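Local coordinates for protein HTPA Reductase (Selaginella moellendorffii, PDB 5U5N) that probably catalyses the NAD(P)H-dependent reduction of 4-hydroxy-tetrahydrodipicolinate to tetrahydrodipicolinate, a step of lysine biosynthesis by the diaminopimelate pathway, at residues Y154-T159 / Y220-P225; G171-V176 / A216-K221. All coordinates share one frame; numbering follows the deposited sequence.

Both contacts sit in the C-terminal domain of this DapB-family reductase and end on the same strand, 215-223. Along the chain, strand 155-162 comes first, helix 171-182 follows it, and strand 215-223 returns some 30 residues after the helix ends. Contact 1 pairs the two strands edge by edge in a four-stranded mixed sheet; contact 2 lays the start of the helix on one face of that sheet. Their centres are 13 Å apart and Y220 belongs to both, its ring touching V158 of the neighbouring strand and V176 of the helix. Contact 2 is nearer the cofactor: the side chain of T172 lies about 8 Å from the bound NAD, whereas contact 1 is remote from the annotated sites.

Contact 1 of 2, residues Y154-T159 / Y220-P225; sequences YTLQVT and YKIISP
The ring of Y154 lies flat over the backbone of S224, whose CA sits 3.5 Å from the ring centroid and only 8° off its normal, a CH-pi contact almost dead centre. CG is anti to the carbonyl carbon (chi1 -81°), which swings the ring across the end of the opposite strand. S224 N comes over the same ring, 3.4 Å from CD2, and S224 CB lies near CZ. P225 crosses the tyrosine side chain at about a right angle, bringing its CD to 3.9 Å from Y154 CD1. Q132 of the second subunit also packs on Y154, so this end of the sheet touches the partner in the dimer.

From here the strands run antiparallel. T155 and I223, then Q157 and K221, form hydrogen-bonded pairs, each closed by two backbone bonds; the shortest, T155 N to I223 O, is 2.7 Å. L156 with I222 is the non-hydrogen-bonded pair between them, and V158 with Y220 is the next one beyond Q157 and K221. These are the two central strands of the four-stranded mixed sheet of the C-terminal domain, with 193-195 and 229-238 outside them.

One face carries L156, V158, Y220 and I222. The CD1 branch of L156 leans back over the neighbouring strand, 3.4 Å from K221 O, and meets I222 CG1 more loosely. V158 turns CG1 to the Y220 ring, reaching CD2 at 3.8 Å. Helix 171-182 covers this face, with L180 against both L156 and I222.

On the other face, Q157 stretches its amide diagonally over the neighbouring strand: NE2 comes 3.4 Å from I223 CD1 and also rests beside CB and CD of K221. The lysine chain itself leads away, its NZ making a long, weak ion pair with E232.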
loop_
_atom_site.group_PDB
_atom_site.type_symbol
_atom_site.label_atom_id
_atom_site.label_comp_id
_atom_site.label_asym_id
_atom_site.label_seq_id
_atom_site.Cartn_x
_atom_site.Cartn_y
_atom_site.Cartn_z
ATOM N N TYR A 154 -4.785 -4.392 16.871
ATOM C CA TYR A 154 -5.868 -4.438 15.880
ATOM C C TYR A 154 -6.260 -5.878 15.626
ATOM O O TYR A 154 -5.496 -6.779 15.934
ATOM C CB TYR A 154 -5.462 -3.768 14.563
ATOM C CG TYR A 154 -5.566 -2.255 14.571
ATOM C CD1 TYR A 154 -4.979 -1.484 15.580
ATOM C CD2 TYR A 154 -6.256 -1.579 13.552
ATOM C CE1 TYR A 154 -5.089 -0.070 15.575
ATOM C CE2 TYR A 154 -6.366 -0.194 13.545
ATOM C CZ TYR A 154 -5.776 0.558 14.555
ATOM O OH TYR A 154 -5.896 1.945 14.543
ATOM N N THR A 155 -7.466 -6.071 15.096
ATOM C CA THR A 155 -7.962 -7.363 14.677
ATOM C C THR A 155 -7.863 -7.471 13.155
ATOM O O THR A 155 -8.132 -6.488 12.444
ATOM C CB THR A 155 -9.431 -7.549 15.108
ATOM O OG1 THR A 155 -9.476 -7.670 16.514
ATOM C CG2 THR A 155 -10.028 -8.866 14.551
ATOM N N LEU A 156 -7.524 -8.670 12.675
ATOM C CA LEU A 156 -7.447 -8.974 11.256
ATOM C C LEU A 156 -8.454 -10.048 10.861
ATOM O O LEU A 156 -8.535 -11.114 11.503
ATOM C CB LEU A 156 -6.040 -9.470 10.888
ATOM C CG LEU A 156 -5.786 -9.911 9.439
ATOM C CD1 LEU A 156 -6.037 -8.762 8.463
ATOM C CD2 LEU A 156 -4.375 -10.441 9.300
ATOM N N GLN A 157 -9.198 -9.781 9.781
ATOM C CA GLN A 157 -9.947 -10.813 9.072
ATOM C C GLN A 157 -9.461 -10.810 7.641
ATOM O O GLN A 157 -9.202 -9.743 7.052
ATOM C CB GLN A 157 -11.428 -10.529 9.041
ATOM C CG GLN A 157 -12.107 -10.432 10.390
ATOM C CD GLN A 157 -13.309 -9.512 10.325
ATOM O OE1 GLN A 157 -14.439 -9.970 10.389
ATOM N NE2 GLN A 157 -13.067 -8.218 10.119
ATOM N N VAL A 158 -9.355 -11.995 7.063
ATOM C CA VAL A 158 -8.938 -12.162 5.691
ATOM C C VAL A 158 -9.930 -13.098 5.031
ATOM O O VAL A 158 -10.242 -14.151 5.551
ATOM C CB VAL A 158 -7.525 -12.733 5.579
ATOM C CG1 VAL A 158 -7.130 -12.843 4.126
ATOM C CG2 VAL A 158 -6.528 -11.869 6.336
ATOM N N THR A 159 -10.476 -12.632 3.916
ATOM C CA THR A 159 -11.409 -13.384 3.117
ATOM C C THR A 159 -10.843 -13.456 1.695
ATOM O O THR A 159 -10.190 -12.505 1.208
ATOM C CB THR A 159 -12.799 -12.717 3.123
ATOM O OG1 THR A 159 -13.254 -12.533 4.460
ATOM C CG2 THR A 159 -13.830 -13.603 2.460
ATOM N N TYR A 220 -8.795 -7.988 2.900
ATOM C CA TYR A 220 -8.127 -7.918 4.187
ATOM C C TYR A 220 -8.783 -6.776 4.988
ATOM O O TYR A 220 -8.840 -5.625 4.499
ATOM C CB TYR A 220 -6.637 -7.629 4.011
ATOM C CG TYR A 220 -5.936 -8.479 2.976
ATOM C CD1 TYR A 220 -5.985 -8.163 1.625
ATOM C CD2 TYR A 220 -5.221 -9.622 3.351
ATOM C CE1 TYR A 220 -5.346 -8.960 0.675
ATOM C CE2 TYR A 220 -4.583 -10.427 2.400
ATOM C CZ TYR A 220 -4.653 -10.081 1.078
ATOM O OH TYR A 220 -4.032 -10.860 0.153
ATOM N N LYS A 221 -9.316 -7.092 6.168
ATOM C CA LYS A 221 -9.904 -6.065 7.027
ATOM C C LYS A 221 -9.156 -5.987 8.342
ATOM O O LYS A 221 -8.908 -7.003 8.979
ATOM C CB LYS A 221 -11.354 -6.344 7.336
ATOM C CG LYS A 221 -12.151 -6.846 6.171
ATOM C CD LYS A 221 -13.609 -6.943 6.584
ATOM C CE LYS A 221 -14.483 -7.594 5.515
ATOM N NZ LYS A 221 -15.847 -6.947 5.567
ATOM N N ILE A 222 -8.837 -4.764 8.745
ATOM C CA ILE A 222 -8.034 -4.493 9.922
ATOM C C ILE A 222 -8.792 -3.463 10.774
ATOM O O ILE A 222 -9.047 -2.337 10.307
ATOM C CB ILE A 222 -6.639 -3.952 9.546
ATOM C CG1 ILE A 222 -6.014 -4.704 8.364
ATOM C CG2 ILE A 222 -5.697 -4.071 10.723
ATOM C CD1 ILE A 222 -4.677 -4.137 7.908
ATOM N N ILE A 223 -9.150 -3.851 12.005
ATOM C CA ILE A 223 -10.031 -3.072 12.859
ATOM C C ILE A 223 -9.373 -2.805 14.225
ATOM O O ILE A 223 -8.803 -3.706 14.826
ATOM C CB ILE A 223 -11.372 -3.805 13.078
ATOM C CG1 ILE A 223 -12.057 -4.108 11.752
ATOM C CG2 ILE A 223 -12.326 -2.963 13.945
ATOM C CD1 ILE A 223 -13.030 -5.277 11.847
ATOM N N SER A 224 -9.472 -1.561 14.704
ATOM C CA SER A 224 -8.878 -1.176 15.999
ATOM C C SER A 224 -9.577 -1.850 17.189
ATOM O O SER A 224 -10.736 -2.241 17.061
ATOM C CB SER A 224 -8.965 0.333 16.192
ATOM O OG SER A 224 -10.329 0.729 16.169
ATOM N N PRO A 225 -8.896 -1.953 18.363
ATOM C CA PRO A 225 -9.508 -2.523 19.571
ATOM C C PRO A 225 -10.858 -1.954 19.936
ATOM O O PRO A 225 -11.707 -2.674 20.421
ATOM C CB PRO A 225 -8.516 -2.157 20.677
ATOM C CG PRO A 225 -7.207 -2.175 19.990
ATOM C CD PRO A 225 -7.470 -1.643 18.605
#

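Contact 2 of 2, residues G171-V176 / A216-K221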
loop_
_atom_site.group_PDB
_atom_site.type_symbol
_atom_site.label_atom_id
_atom_site.label_comp_id
_atom_site.label_asym_id
_atom_site.label_seq_id
_atom_site.Cartn_x
_atom_site.Cartn_y
_atom_site.Cartn_z
ATOM N N GLY A 171 -1.024 -18.262 -2.208
ATOM C CA GLY A 171 0.342 -17.831 -1.872
ATOM C C GLY A 171 0.473 -16.315 -1.667
ATOM O O GLY A 171 1.294 -15.855 -0.865
ATOM N N THR A 172 -0.335 -15.568 -2.426
ATOM C CA THR A 172 -0.443 -14.125 -2.305
ATOM C C THR A 172 -1.034 -13.742 -0.925
ATOM O O THR A 172 -0.463 -12.926 -0.237
ATOM C CB THR A 172 -1.299 -13.543 -3.460
ATOM O OG1 THR A 172 -0.664 -13.795 -4.712
ATOM C CG2 THR A 172 -1.484 -12.071 -3.304
ATOM N N ALA A 173 -2.155 -14.346 -0.536
ATOM C CA ALA A 173 -2.753 -14.132 0.784
ATOM C C ALA A 173 -1.777 -14.453 1.897
ATOM O O ALA A 173 -1.617 -13.655 2.828
ATOM C CB ALA A 173 -4.045 -14.926 0.966
ATOM N N LEU A 174 -1.064 -15.563 1.781
ATOM C CA LEU A 174 -0.116 -15.945 2.823
ATOM C C LEU A 174 1.013 -14.959 2.949
ATOM O O LEU A 174 1.480 -14.709 4.053
ATOM C CB LEU A 174 0.495 -17.328 2.560
ATOM C CG LEU A 174 -0.410 -18.554 2.606
ATOM C CD1 LEU A 174 0.433 -19.768 2.270
ATOM C CD2 LEU A 174 -1.043 -18.669 3.984
ATOM N N ALA A 175 1.498 -14.456 1.822
ATOM C CA ALA A 175 2.591 -13.490 1.856
ATOM C C ALA A 175 2.121 -12.153 2.477
ATOM O O ALA A 175 2.851 -11.520 3.244
ATOM C CB ALA A 175 3.159 -13.267 0.466
ATOM N N VAL A 176 0.901 -11.747 2.175
ATOM C CA VAL A 176 0.367 -10.510 2.756
ATOM C C VAL A 176 0.139 -10.706 4.272
ATOM O O VAL A 176 0.563 -9.856 5.065
ATOM C CB VAL A 176 -0.897 -10.017 2.014
ATOM C CG1 VAL A 176 -1.560 -8.848 2.760
ATOM C CG2 VAL A 176 -0.546 -9.609 0.591
ATOM N N ALA A 216 -9.564 -14.584 -8.652
ATOM C CA ALA A 216 -8.822 -14.507 -7.395
ATOM C C ALA A 216 -9.108 -13.178 -6.673
ATOM O O ALA A 216 -8.518 -12.116 -6.980
ATOM C CB ALA A 216 -7.340 -14.708 -7.625
ATOM N N PHE A 217 -10.074 -13.243 -5.757
ATOM C CA PHE A 217 -10.558 -12.087 -5.009
ATOM C C PHE A 217 -10.061 -12.248 -3.596
ATOM O O PHE A 217 -10.271 -13.313 -2.977
ATOM C CB PHE A 217 -12.088 -12.034 -5.014
ATOM C CG PHE A 217 -12.705 -11.443 -6.287
ATOM C CD1 PHE A 217 -12.197 -11.740 -7.575
ATOM C CD2 PHE A 217 -13.854 -10.652 -6.209
ATOM C CE1 PHE A 217 -12.792 -11.218 -8.716
ATOM C CE2 PHE A 217 -14.441 -10.133 -7.344
ATOM C CZ PHE A 217 -13.912 -10.415 -8.599
ATOM N N HIS A 218 -9.380 -11.215 -3.093
ATOM C CA HIS A 218 -8.900 -11.137 -1.720
ATOM C C HIS A 218 -9.409 -9.842 -1.024
ATOM O O HIS A 218 -9.469 -8.787 -1.648
ATOM C CB HIS A 218 -7.378 -11.086 -1.709
ATOM C CG HIS A 218 -6.715 -12.205 -2.448
ATOM N ND1 HIS A 218 -6.622 -12.231 -3.817
ATOM C CD2 HIS A 218 -6.109 -13.331 -2.004
ATOM C CE1 HIS A 218 -5.994 -13.334 -4.187
ATOM N NE2 HIS A 218 -5.673 -14.020 -3.104
ATOM N N THR A 219 -9.761 -9.972 0.251
ATOM C CA THR A 219 -10.199 -8.886 1.122
ATOM C C THR A 219 -9.487 -9.038 2.467
ATOM O O THR A 219 -9.573 -10.106 3.102
ATOM C CB THR A 219 -11.716 -8.950 1.385
ATOM O OG1 THR A 219 -12.431 -8.814 0.154
ATOM C CG2 THR A 219 -12.165 -7.814 2.322
ATOM N N TYR A 220 -8.795 -7.988 2.900
ATOM C CA TYR A 220 -8.127 -7.918 4.187
ATOM C C TYR A 220 -8.783 -6.776 4.988
ATOM O O TYR A 220 -8.840 -5.625 4.499
ATOM C CB TYR A 220 -6.637 -7.629 4.011
ATOM C CG TYR A 220 -5.936 -8.479 2.976
ATOM C CD1 TYR A 220 -5.985 -8.163 1.625
ATOM C CD2 TYR A 220 -5.221 -9.622 3.351
ATOM C CE1 TYR A 220 -5.346 -8.960 0.675
ATOM C CE2 TYR A 220 -4.583 -10.427 2.400
ATOM C CZ TYR A 220 -4.653 -10.081 1.078
ATOM O OH TYR A 220 -4.032 -10.860 0.153
ATOM N N LYS A 221 -9.316 -7.092 6.168
ATOM C CA LYS A 221 -9.904 -6.065 7.027
ATOM C C LYS A 221 -9.156 -5.987 8.342
ATOM O O LYS A 221 -8.908 -7.003 8.979
ATOM C CB LYS A 221 -11.354 -6.344 7.336
ATOM C CG LYS A 221 -12.151 -6.846 6.171
ATOM C CD LYS A 221 -13.609 -6.943 6.584
ATOM C CE LYS A 221 -14.483 -7.594 5.515
ATOM N NZ LYS A 221 -15.847 -6.947 5.567
#
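Helix 171-176 runs nearly along strand 216-221, the axes 10.0 Å apart and inclined by 18°, with no hydrogen bond between the two. Y220 and H218 fill the gap. V176 lies on one face of the Y220 ring: its CG1, anti to the backbone N (chi1 171°), sits toward the rim, 3.4 Å from CE2, in a CH-pi contact. The other branch, V176 CG2, lies 3.7 Å from Y220 OH. Y220 OH also comes to 3.6 Å from A173 CA, while its hydrogen bond is made to NE2 of H235 on strand 229-238.

This is a helix packed on a mixed sheet in the C-terminal domain, and V137 of helix 131-146 borders V176 and T172 as well. H218, two residues before Y220 and on the same face of the strand, takes the methyl of A173 at the edge of its imidazole, CB to CD2 at 4.0 Å. Its NE2 is hydrogen-bonded to S170 OG, which also bonds A173 N, tying the histidine to the beginning of the helix. T172 CB stands farther off, 4.4 Å from H218 NE2, and H235 stacks on the imidazole.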